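Pollen allergen Phl p 6 (Phleum pratense, PDB 6TRK) is a timothy grass pollen allergen of the Poa p IX/Phl p VI family, possibly with a ribonuclease-like role, though its function in the plant is not established. Local coordinates at residues V14-T25 and T36-Y45; L63-A74 and F86-I97. The protein carries 1 engineered substitution. One frame throughout, in Å; residues are numbered along the deposited sequence. Where two conformers were deposited one is given.

Interaction 1 of 2, residues V14-T25 and T36-Y45; sequences VNASFRAAMATT and TFEAAFTVSY. Engineered in segment 36-45: Y45 (natural residue Ser).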
loop_
_atom_site.group_PDB
_atom_site.type_symbol
_atom_site.label_atom_id
_atom_site.label_comp_id
_atom_site.label_asym_id
_atom_site.label_seq_id
_atom_site.Cartn_x
_atom_site.Cartn_y
_atom_site.Cartn_z
ATOM N N VAL A 14 -6.571 4.088 -1.492
ATOM C CA VAL A 14 -5.302 3.359 -1.620
ATOM C C VAL A 14 -5.362 2.030 -0.890
ATOM O O VAL A 14 -4.925 0.990 -1.400
ATOM C CB VAL A 14 -4.140 4.243 -1.076
ATOM C CG1 VAL A 14 -2.855 3.428 -0.926
ATOM C CG2 VAL A 14 -3.876 5.426 -1.965
ATOM N N ASN A 15 -5.936 2.025 0.315
ATOM C CA ASN A 15 -6.017 0.789 1.087
ATOM C C ASN A 15 -6.933 -0.237 0.433
ATOM O O ASN A 15 -6.594 -1.417 0.369
ATOM C CB ASN A 15 -6.465 1.141 2.509
ATOM C CG ASN A 15 -5.956 0.164 3.525
ATOM O OD1 ASN A 15 -5.278 -0.829 3.208
ATOM N ND2 ASN A 15 -6.242 0.452 4.788
ATOM N N ALA A 16 -8.060 0.200 -0.097
ATOM C CA ALA A 16 -8.985 -0.718 -0.744
ATOM C C ALA A 16 -8.363 -1.352 -1.986
ATOM O O ALA A 16 -8.527 -2.553 -2.215
ATOM C CB ALA A 16 -10.285 0.025 -1.088
ATOM N N SER A 17 -7.648 -0.558 -2.791
ATOM C CA SER A 17 -6.966 -1.130 -3.966
ATOM C C SER A 17 -5.859 -2.091 -3.559
ATOM O O SER A 17 -5.645 -3.129 -4.206
ATOM C CB SER A 17 -6.393 -0.010 -4.812
ATOM O OG SER A 17 -7.395 0.786 -5.374
ATOM N N PHE A 18 -5.114 -1.734 -2.489
ATOM C CA PHE A 18 -4.100 -2.635 -1.946
ATOM C C PHE A 18 -4.714 -3.968 -1.507
ATOM O O PHE A 18 -4.181 -5.033 -1.813
ATOM C CB PHE A 18 -3.378 -1.882 -0.801
ATOM C CG PHE A 18 -2.527 -2.739 0.083
ATOM C CD1 PHE A 18 -1.371 -3.334 -0.378
ATOM C CD2 PHE A 18 -2.852 -2.874 1.442
ATOM C CE1 PHE A 18 -0.558 -4.081 0.501
ATOM C CE2 PHE A 18 -2.053 -3.625 2.317
ATOM C CZ PHE A 18 -0.904 -4.221 1.849
ATOM N N ARG A 19 -5.854 -3.939 -0.831
ATOM C CA ARG A 19 -6.504 -5.194 -0.440
ATOM C C ARG A 19 -6.941 -6.000 -1.663
ATOM O O ARG A 19 -6.829 -7.231 -1.680
ATOM C CB ARG A 19 -7.718 -4.917 0.457
ATOM C CG ARG A 19 -7.399 -4.322 1.807
ATOM C CD ARG A 19 -8.662 -4.324 2.681
ATOM N NE ARG A 19 -9.654 -3.316 2.299
ATOM C CZ ARG A 19 -9.685 -2.075 2.781
ATOM N NH1 ARG A 19 -8.758 -1.664 3.651
ATOM N NH2 ARG A 19 -10.630 -1.240 2.377
ATOM N N ALA A 20 -7.436 -5.320 -2.700
ATOM C CA ALA A 20 -7.791 -6.022 -3.946
ATOM C C ALA A 20 -6.561 -6.648 -4.595
ATOM O O ALA A 20 -6.607 -7.771 -5.080
ATOM C CB ALA A 20 -8.494 -5.045 -4.891
ATOM N N ALA A 21 -5.421 -5.967 -4.569
ATOM C CA ALA A 21 -4.224 -6.605 -5.107
ATOM C C ALA A 21 -3.821 -7.843 -4.314
ATOM O O ALA A 21 -3.388 -8.858 -4.889
ATOM C CB ALA A 21 -3.092 -5.580 -5.140
ATOM N N MET A 22 -3.931 -7.784 -2.991
ATOM C CA MET A 22 -3.636 -8.971 -2.196
ATOM C C MET A 22 -4.547 -10.129 -2.588
ATOM O O MET A 22 -4.106 -11.282 -2.658
ATOM C CB MET A 22 -3.792 -8.636 -0.716
ATOM C CG MET A 22 -2.735 -7.664 -0.218
ATOM S SD MET A 22 -2.927 -7.217 1.513
ATOM C CE MET A 22 -2.658 -8.809 2.303
ATOM N N ALA A 23 -5.818 -9.833 -2.871
ATOM C CA ALA A 23 -6.765 -10.900 -3.215
ATOM C C ALA A 23 -6.340 -11.673 -4.461
ATOM O O ALA A 23 -6.677 -12.853 -4.599
ATOM C CB ALA A 23 -8.154 -10.309 -3.406
ATOM N N THR A 24 -5.573 -11.045 -5.358
ATOM C CA THR A 24 -5.173 -11.743 -6.574
ATOM C C THR A 24 -4.174 -12.866 -6.321
ATOM O O THR A 24 -3.946 -13.682 -7.225
ATOM C CB THR A 24 -4.591 -10.792 -7.621
ATOM O OG1 THR A 24 -3.294 -10.313 -7.200
ATOM C CG2 THR A 24 -5.543 -9.666 -7.921
ATOM N N THR A 25 -3.583 -12.955 -5.131
ATOM C CA THR A 25 -2.668 -14.026 -4.797
ATOM C C THR A 25 -3.357 -15.264 -4.204
ATOM O O THR A 25 -2.662 -16.232 -3.876
ATOM C CB THR A 25 -1.599 -13.539 -3.801
ATOM O OG1 THR A 25 -2.198 -13.304 -2.526
ATOM C CG2 THR A 25 -0.922 -12.243 -4.311
ATOM N N THR A 36 2.558 -11.554 -9.003
ATOM C CA THR A 36 1.137 -11.368 -9.276
ATOM C C THR A 36 0.592 -10.157 -8.533
ATOM O O THR A 36 -0.087 -9.297 -9.120
ATOM C CB THR A 36 0.383 -12.648 -8.892
ATOM O OG1 THR A 36 0.798 -13.756 -9.734
ATOM C CG2 THR A 36 -1.125 -12.457 -8.977
ATOM N N PHE A 37 0.893 -10.069 -7.237
ATOM C CA PHE A 37 0.444 -8.936 -6.434
ATOM C C PHE A 37 0.969 -7.619 -7.006
ATOM O O PHE A 37 0.233 -6.630 -7.146
ATOM C CB PHE A 37 0.938 -9.112 -4.979
ATOM C CG PHE A 37 0.930 -7.841 -4.201
ATOM C CD1 PHE A 37 -0.222 -7.402 -3.589
ATOM C CD2 PHE A 37 2.048 -7.049 -4.111
ATOM C CE1 PHE A 37 -0.265 -6.219 -2.886
ATOM C CE2 PHE A 37 2.009 -5.823 -3.441
ATOM C CZ PHE A 37 0.870 -5.423 -2.823
ATOM N N GLU A 38 2.258 -7.591 -7.322
ATOM C CA GLU A 38 2.885 -6.357 -7.752
ATOM C C GLU A 38 2.286 -5.853 -9.057
ATOM O O GLU A 38 2.077 -4.642 -9.225
ATOM C CB GLU A 38 4.383 -6.565 -7.889
ATOM C CG GLU A 38 5.137 -5.271 -7.948
ATOM C CD GLU A 38 5.253 -4.731 -9.351
ATOM O OE1 GLU A 38 5.570 -3.532 -9.495
ATOM O OE2 GLU A 38 5.017 -5.501 -10.308
ATOM N N ALA A 39 1.989 -6.761 -9.988
ATOM C CA ALA A 39 1.362 -6.358 -11.241
ATOM C C ALA A 39 -0.034 -5.795 -11.018
ATOM O O ALA A 39 -0.424 -4.813 -11.662
ATOM C CB ALA A 39 1.312 -7.543 -12.191
ATOM N N ALA A 40 -0.793 -6.394 -10.114
ATOM C CA ALA A 40 -2.119 -5.874 -9.825
ATOM C C ALA A 40 -2.037 -4.573 -9.047
ATOM O O ALA A 40 -2.803 -3.628 -9.305
ATOM C CB ALA A 40 -2.929 -6.916 -9.039
ATOM N N PHE A 41 -1.101 -4.498 -8.098
ATOM C CA PHE A 41 -0.962 -3.334 -7.253
ATOM C C PHE A 41 -0.563 -2.117 -8.060
ATOM O O PHE A 41 -1.091 -1.023 -7.852
ATOM C CB PHE A 41 0.092 -3.606 -6.156
ATOM C CG PHE A 41 0.427 -2.394 -5.351
ATOM C CD1 PHE A 41 1.468 -1.540 -5.740
ATOM C CD2 PHE A 41 -0.296 -2.087 -4.224
ATOM C CE1 PHE A 41 1.757 -0.418 -5.012
ATOM C CE2 PHE A 41 -0.011 -0.932 -3.482
ATOM C CZ PHE A 41 1.009 -0.103 -3.883
ATOM N N THR A 42 0.363 -2.278 -9.010
ATOM C CA THR A 42 0.888 -1.087 -9.691
ATOM C C THR A 42 -0.185 -0.406 -10.546
ATOM O O THR A 42 -0.213 0.826 -10.626
ATOM C CB THR A 42 2.114 -1.475 -10.529
ATOM O OG1 THR A 42 2.800 -0.290 -10.965
ATOM C CG2 THR A 42 1.718 -2.307 -11.735
ATOM N N VAL A 43 -1.090 -1.178 -11.162
ATOM C CA VAL A 43 -2.151 -0.575 -11.981
ATOM C C VAL A 43 -3.046 0.318 -11.130
ATOM O O VAL A 43 -3.302 1.470 -11.465
ATOM C CB VAL A 43 -2.990 -1.678 -12.667
ATOM C CG1 VAL A 43 -4.244 -1.068 -13.316
ATOM C CG2 VAL A 43 -2.161 -2.439 -13.699
ATOM N N SER A 44 -3.586 -0.228 -10.041
ATOM C CA SER A 44 -4.549 0.553 -9.279
ATOM C C SER A 44 -3.887 1.646 -8.442
ATOM O O SER A 44 -4.462 2.734 -8.297
ATOM C CB SER A 44 -5.358 -0.391 -8.388
ATOM O OG SER A 44 -4.511 -1.191 -7.582
ATOM N N TYR A 45 -2.667 1.398 -7.934
ATOM C CA TYR A 45 -1.985 2.412 -7.147
ATOM C C TYR A 45 -1.684 3.644 -7.990
ATOM O O TYR A 45 -1.874 4.771 -7.532
ATOM C CB TYR A 45 -0.682 1.868 -6.540
ATOM C CG TYR A 45 0.087 2.950 -5.789
ATOM C CD1 TYR A 45 -0.295 3.348 -4.501
ATOM C CD2 TYR A 45 1.161 3.579 -6.362
ATOM C CE1 TYR A 45 0.387 4.327 -3.828
ATOM C CE2 TYR A 45 1.844 4.565 -5.675
ATOM C CZ TYR A 45 1.460 4.910 -4.404
ATOM O OH TYR A 45 2.148 5.911 -3.734
HETATM O O HOH W 1 -5.788 -3.503 -6.970
#
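F37 reaches from helix 30-55 across to helix 2-23 and meets T25, A21, M22 and F18 in turn from CB to CZ. At its base, F37 CB lies 3.7 Å from T25 CG2, the two side chains running alongside each other and pointing the same way. With CG anti to the backbone N (chi1 161°), the ring is carried along the flank of the opposing helix. CD1 comes up against the A21 carbonyl, while the backbone N of M22 sits at the ring edge. Next, CE1 touches the methyl of A21, with F37 CE1 and A21 CB 3.7 Å apart. The tip ends beside F18: F37 CZ, 3.9 Å from F18 CE1, comes to the edge of the F18 ring, near its plane, the two side chains crossing at a slant. Such packing is a good example of how neighbouring helices pair in an all-helical, four-helix bundle: here the first two run antiparallel, at 153° between segment axes that approach to 8.2 Å. Small residues line the closest approach. A21 CB fits between F37, A40 and the CB of F41, and S17 faces S44 one turn further along. A water bridges that last pair, donating to S17 O at 2.8 Å and lying 2.7 Å from S44 OG; the hydroxyl of S17 is bonded instead to N48. Towards the other end of the contact, T24 OG1 turns back on its own chain and donates to A21 O (2.7 Å), in the carbonyl plane with a C=O...O angle of 147°. That carbonyl also accepts from T24 N, and the same hydroxyl oxygen faces the methyl of T36. Beyond S17 and S44, the engineered Y45 offers a ring edge to V14, whose CG1 stands 4.4 Å from Y45 CD1.

Interaction 2 of 2, residues L63-A74 and F86-I97; sequences LDEVYNAAYNAA and FVLHFSEALRII. With ZN (zinc ion), chain C.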
loop_
_atom_site.group_PDB
_atom_site.type_symbol
_atom_site.label_atom_id
_atom_site.label_comp_id
_atom_site.label_asym_id
_atom_site.label_seq_id
_atom_site.Cartn_x
_atom_site.Cartn_y
_atom_site.Cartn_z
ATOM N N LEU A 63 2.491 9.396 0.456
ATOM C CA LEU A 63 2.218 8.169 -0.275
ATOM C C LEU A 63 3.488 7.611 -0.893
ATOM O O LEU A 63 3.729 6.392 -0.815
ATOM C CB LEU A 63 1.146 8.400 -1.341
ATOM C CG LEU A 63 -0.273 8.652 -0.806
ATOM C CD1 LEU A 63 -1.210 8.994 -1.986
ATOM C CD2 LEU A 63 -0.770 7.454 -0.053
ATOM N N ASP A 64 4.346 8.477 -1.473
ATOM C CA ASP A 64 5.617 7.998 -2.025
ATOM C C ASP A 64 6.424 7.229 -0.957
ATOM O O ASP A 64 7.025 6.188 -1.246
ATOM C CB ASP A 64 6.489 9.153 -2.527
ATOM C CG ASP A 64 5.953 9.862 -3.751
ATOM O OD1 ASP A 64 5.113 9.322 -4.515
ATOM O OD2 ASP A 64 6.437 11.005 -3.972
ATOM N N GLU A 65 6.458 7.749 0.283
ATOM C CA GLU A 65 7.198 7.090 1.348
ATOM C C GLU A 65 6.612 5.724 1.712
ATOM O O GLU A 65 7.354 4.778 2.021
ATOM C CB GLU A 65 7.257 8.008 2.572
ATOM C CG GLU A 65 7.908 7.369 3.786
ATOM C CD GLU A 65 9.391 7.015 3.658
ATOM O OE1 GLU A 65 10.087 7.557 2.761
ATOM O OE2 GLU A 65 9.888 6.210 4.504
ATOM N N VAL A 66 5.279 5.617 1.760
ATOM C CA VAL A 66 4.637 4.328 2.033
ATOM C C VAL A 66 5.033 3.311 0.962
ATOM O O VAL A 66 5.413 2.169 1.266
ATOM C CB VAL A 66 3.106 4.503 2.080
ATOM C CG1 VAL A 66 2.371 3.189 2.231
ATOM C CG2 VAL A 66 2.699 5.451 3.183
ATOM N N TYR A 67 4.938 3.706 -0.310
ATOM C CA TYR A 67 5.305 2.784 -1.381
ATOM C C TYR A 67 6.783 2.421 -1.291
ATOM O O TYR A 67 7.146 1.243 -1.372
ATOM C CB TYR A 67 4.991 3.380 -2.747
ATOM C CG TYR A 67 5.440 2.500 -3.891
ATOM C CD1 TYR A 67 4.712 1.387 -4.259
ATOM C CD2 TYR A 67 6.607 2.784 -4.586
ATOM C CE1 TYR A 67 5.130 0.572 -5.313
ATOM C CE2 TYR A 67 7.037 1.985 -5.617
ATOM C CZ TYR A 67 6.299 0.882 -5.974
ATOM O OH TYR A 67 6.732 0.088 -7.018
ATOM N N ASN A 68 7.650 3.424 -1.093
ATOM C CA ASN A 68 9.072 3.118 -1.003
ATOM C C ASN A 68 9.361 2.182 0.159
ATOM O O ASN A 68 10.182 1.259 0.050
ATOM C CB ASN A 68 9.863 4.427 -0.885
ATOM C CG ASN A 68 9.872 5.215 -2.198
ATOM O OD1 ASN A 68 9.730 4.627 -3.277
ATOM N ND2 ASN A 68 10.015 6.542 -2.114
ATOM N N ALA A 69 8.739 2.425 1.300
ATOM C CA ALA A 69 8.969 1.538 2.441
ATOM C C ALA A 69 8.680 0.085 2.066
ATOM O O ALA A 69 9.441 -0.842 2.392
ATOM C CB ALA A 69 8.072 1.954 3.609
ATOM N N ALA A 70 7.543 -0.122 1.399
ATOM C CA ALA A 70 7.113 -1.463 1.033
ATOM C C ALA A 70 7.954 -2.070 -0.085
ATOM O O ALA A 70 8.378 -3.225 0.019
ATOM C CB ALA A 70 5.641 -1.408 0.613
ATOM N N TYR A 71 8.181 -1.315 -1.166
ATOM C CA TYR A 71 8.967 -1.822 -2.278
ATOM C C TYR A 71 10.386 -2.143 -1.837
ATOM O O TYR A 71 10.941 -3.182 -2.201
ATOM C CB TYR A 71 8.982 -0.812 -3.411
ATOM C CG TYR A 71 9.824 -1.299 -4.572
ATOM C CD1 TYR A 71 9.256 -2.071 -5.578
ATOM C CD2 TYR A 71 11.180 -1.016 -4.640
ATOM C CE1 TYR A 71 10.015 -2.529 -6.628
ATOM C CE2 TYR A 71 11.955 -1.476 -5.705
ATOM C CZ TYR A 71 11.361 -2.235 -6.684
ATOM O OH TYR A 71 12.108 -2.702 -7.735
ATOM N N ASN A 72 10.962 -1.288 -0.973
ATOM C CA ASN A 72 12.336 -1.532 -0.570
ATOM C C ASN A 72 12.441 -2.718 0.382
ATOM O O ASN A 72 13.398 -3.497 0.306
ATOM C CB ASN A 72 12.956 -0.271 0.037
ATOM C CG ASN A 72 13.300 0.787 -1.005
ATOM O OD1 ASN A 72 13.747 0.478 -2.110
ATOM N ND2 ASN A 72 13.121 2.042 -0.657
ATOM N N ALA A 73 11.462 -2.908 1.284
ATOM C CA ALA A 73 11.509 -4.087 2.140
ATOM C C ALA A 73 11.417 -5.358 1.303
ATOM O O ALA A 73 12.144 -6.329 1.550
ATOM C CB ALA A 73 10.367 -4.017 3.167
ATOM N N ALA A 74 10.542 -5.356 0.292
ATOM C CA ALA A 74 10.429 -6.508 -0.593
ATOM C C ALA A 74 11.693 -6.699 -1.422
ATOM O O ALA A 74 12.134 -7.832 -1.617
ATOM C CB ALA A 74 9.199 -6.341 -1.497
ATOM N N PHE A 86 6.408 -6.870 1.630
ATOM C CA PHE A 86 5.685 -5.735 1.078
ATOM C C PHE A 86 4.425 -5.412 1.884
ATOM O O PHE A 86 4.191 -4.244 2.269
ATOM C CB PHE A 86 5.295 -6.003 -0.383
ATOM C CG PHE A 86 4.811 -4.759 -1.108
ATOM C CD1 PHE A 86 3.555 -4.230 -0.881
ATOM C CD2 PHE A 86 5.624 -4.116 -2.035
ATOM C CE1 PHE A 86 3.112 -3.087 -1.511
ATOM C CE2 PHE A 86 5.153 -2.986 -2.718
ATOM C CZ PHE A 86 3.903 -2.475 -2.440
ATOM N N VAL A 87 3.580 -6.421 2.094
ATOM C CA VAL A 87 2.291 -6.251 2.738
ATOM C C VAL A 87 2.453 -5.687 4.139
ATOM O O VAL A 87 1.741 -4.760 4.521
ATOM C CB VAL A 87 1.552 -7.595 2.765
ATOM C CG1 VAL A 87 0.322 -7.531 3.666
ATOM C CG2 VAL A 87 1.137 -7.993 1.349
ATOM N N LEU A 88 3.418 -6.219 4.896
ATOM C CA LEU A 88 3.627 -5.741 6.258
ATOM C C LEU A 88 4.012 -4.272 6.269
ATOM O O LEU A 88 3.488 -3.482 7.063
ATOM C CB LEU A 88 4.688 -6.603 6.945
ATOM C CG LEU A 88 5.153 -6.157 8.307
ATOM C CD1 LEU A 88 4.019 -6.258 9.291
ATOM C CD2 LEU A 88 6.294 -7.036 8.773
ATOM N N HIS A 89 4.973 -3.881 5.438
ATOM C CA HIS A 89 5.453 -2.501 5.548
ATOM C C HIS A 89 4.509 -1.509 4.885
ATOM O O HIS A 89 4.356 -0.378 5.373
ATOM C CB HIS A 89 6.861 -2.400 4.985
ATOM C CG HIS A 89 7.859 -3.144 5.813
ATOM N ND1 HIS A 89 8.120 -4.494 5.652
ATOM C CD2 HIS A 89 8.600 -2.741 6.868
ATOM C CE1 HIS A 89 9.002 -4.880 6.554
ATOM N NE2 HIS A 89 9.306 -3.833 7.314
ATOM N N PHE A 90 3.802 -1.933 3.840
ATOM C CA PHE A 90 2.816 -1.047 3.234
ATOM C C PHE A 90 1.695 -0.730 4.228
ATOM O O PHE A 90 1.338 0.433 4.452
ATOM C CB PHE A 90 2.235 -1.679 1.939
ATOM C CG PHE A 90 1.464 -0.675 1.114
ATOM C CD1 PHE A 90 0.113 -0.523 1.308
ATOM C CD2 PHE A 90 2.102 0.132 0.179
ATOM C CE1 PHE A 90 -0.613 0.422 0.591
ATOM C CE2 PHE A 90 1.403 1.097 -0.534
ATOM C CZ PHE A 90 0.025 1.220 -0.319
ATOM N N SER A 91 1.148 -1.752 4.847
ATOM C CA SER A 91 0.031 -1.533 5.762
ATOM C C SER A 91 0.449 -0.726 6.989
ATOM O O SER A 91 -0.290 0.161 7.413
ATOM C CB SER A 91 -0.565 -2.867 6.172
ATOM O OG SER A 91 0.348 -3.721 6.786
ATOM N N GLU A 92 1.638 -0.998 7.548
ATOM C CA GLU A 92 2.103 -0.231 8.713
ATOM C C GLU A 92 2.423 1.211 8.341
ATOM O O GLU A 92 2.063 2.157 9.067
ATOM C CB GLU A 92 3.313 -0.904 9.391
ATOM C CG GLU A 92 2.932 -2.171 10.175
ATOM C CD GLU A 92 3.943 -2.693 11.122
ATOM O OE1 GLU A 92 3.598 -3.712 11.786
ATOM O OE2 GLU A 92 5.069 -2.168 11.213
ATOM N N ALA A 93 3.108 1.425 7.222
ATOM C CA ALA A 93 3.455 2.795 6.851
ATOM C C ALA A 93 2.217 3.613 6.504
ATOM O O ALA A 93 2.153 4.798 6.817
ATOM C CB ALA A 93 4.453 2.769 5.694
ATOM N N LEU A 94 1.196 2.986 5.909
ATOM C CA LEU A 94 -0.031 3.713 5.625
ATOM C C LEU A 94 -0.723 4.153 6.911
ATOM O O LEU A 94 -1.261 5.261 6.987
ATOM C CB LEU A 94 -0.958 2.847 4.761
ATOM C CG LEU A 94 -2.113 3.610 4.096
ATOM C CD1 LEU A 94 -1.619 4.640 3.068
ATOM C CD2 LEU A 94 -3.115 2.639 3.395
ATOM N N ARG A 95 -0.693 3.316 7.945
ATOM C CA ARG A 95 -1.265 3.737 9.222
ATOM C C ARG A 95 -0.440 4.844 9.865
ATOM O O ARG A 95 -0.997 5.736 10.509
ATOM C CB ARG A 95 -1.412 2.520 10.144
ATOM C CG ARG A 95 -2.567 1.606 9.719
ATOM C CD ARG A 95 -2.953 0.551 10.776
ATOM N NE ARG A 95 -2.009 -0.563 10.831
ATOM C CZ ARG A 95 -2.097 -1.685 10.101
ATOM N NH1 ARG A 95 -1.178 -2.628 10.249
ATOM N NH2 ARG A 95 -3.092 -1.869 9.244
ATOM N N ILE A 96 0.877 4.841 9.667
ATOM C CA ILE A 96 1.696 5.901 10.226
ATOM C C ILE A 96 1.351 7.242 9.567
ATOM O O ILE A 96 1.126 8.243 10.258
ATOM C CB ILE A 96 3.181 5.541 10.119
ATOM C CG1 ILE A 96 3.492 4.385 11.084
ATOM C CG2 ILE A 96 4.059 6.742 10.410
ATOM C CD1 ILE A 96 4.805 3.732 10.862
ATOM N N ILE A 97 1.306 7.290 8.227
ATOM C CA ILE A 97 1.019 8.576 7.598
ATOM C C ILE A 97 -0.422 9.004 7.853
ATOM O O ILE A 97 -0.724 10.204 7.809
ATOM C CB ILE A 97 1.360 8.598 6.089
ATOM C CG1 ILE A 97 0.373 7.794 5.260
ATOM C CG2 ILE A 97 2.779 8.094 5.859
ATOM C CD1 ILE A 97 0.381 8.146 3.777
HETATM ZN ZN ZN C . 4.778 -4.404 13.202
HETATM O O HOH W 2 6.130 -5.649 12.453
#
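The ring nitrogen ND1 of H89 is hydrogen-bonded to A85 O, one turn back on its own helix, and also has a neighbour across the contact: A73 CB, 3.4 Å away, rests over one face of the imidazole. The bond to A85 should limit rotation of the ring and keep that face turned to the methyl. The theme recurs along the antiparallel pair formed by helices 60-76 and 82-98 of the bundle. A70 CB stands squarely above F86, 3.5 Å from the ring centroid and only 4° off the normal, a CH-pi contact, while meeting the F90 ring in its plane at the edge. F90 in turn receives V66 CG1 over its face, 3.8 Å from the centroid. V66 is a knob in the hole made by F90, A93, L94 and I97: CG1, anti to the backbone N (chi1 175°), goes to F90, and the other branch, CG2, points to I97. A69, A70 and A93, with their small side chains, probably help the segment axes come within 7.7 Å. On the same helix as H89, E92 OE1 binds a zinc ion at 2.0 Å together with H104 and a water. The two segments are therefore joined by dispersion, CH-pi contacts and burial of apolar surface, and the metal does not bridge them.

How the interactions relate
Interactions 1 and 2 are two antiparallel helix pairs, successive along the chain, stacked with their centres about 13 Å apart to make one bundle. Aromatic rings close the gap between them: F37 and F86 meet edge to face, with F37 CE2 3.4 Å from F86 CD1, and F41 packs edge to face against both F86 and F90, while F18 also meets F90. The engineered Y45 of 36-45 reaches L63 as well, its OH 3.4 Å from L63 O. Zinc is bound away from this core, through E92 of 86-97 and H104, and that same ion lies about 13 Å from the F18 side chain in interaction 1.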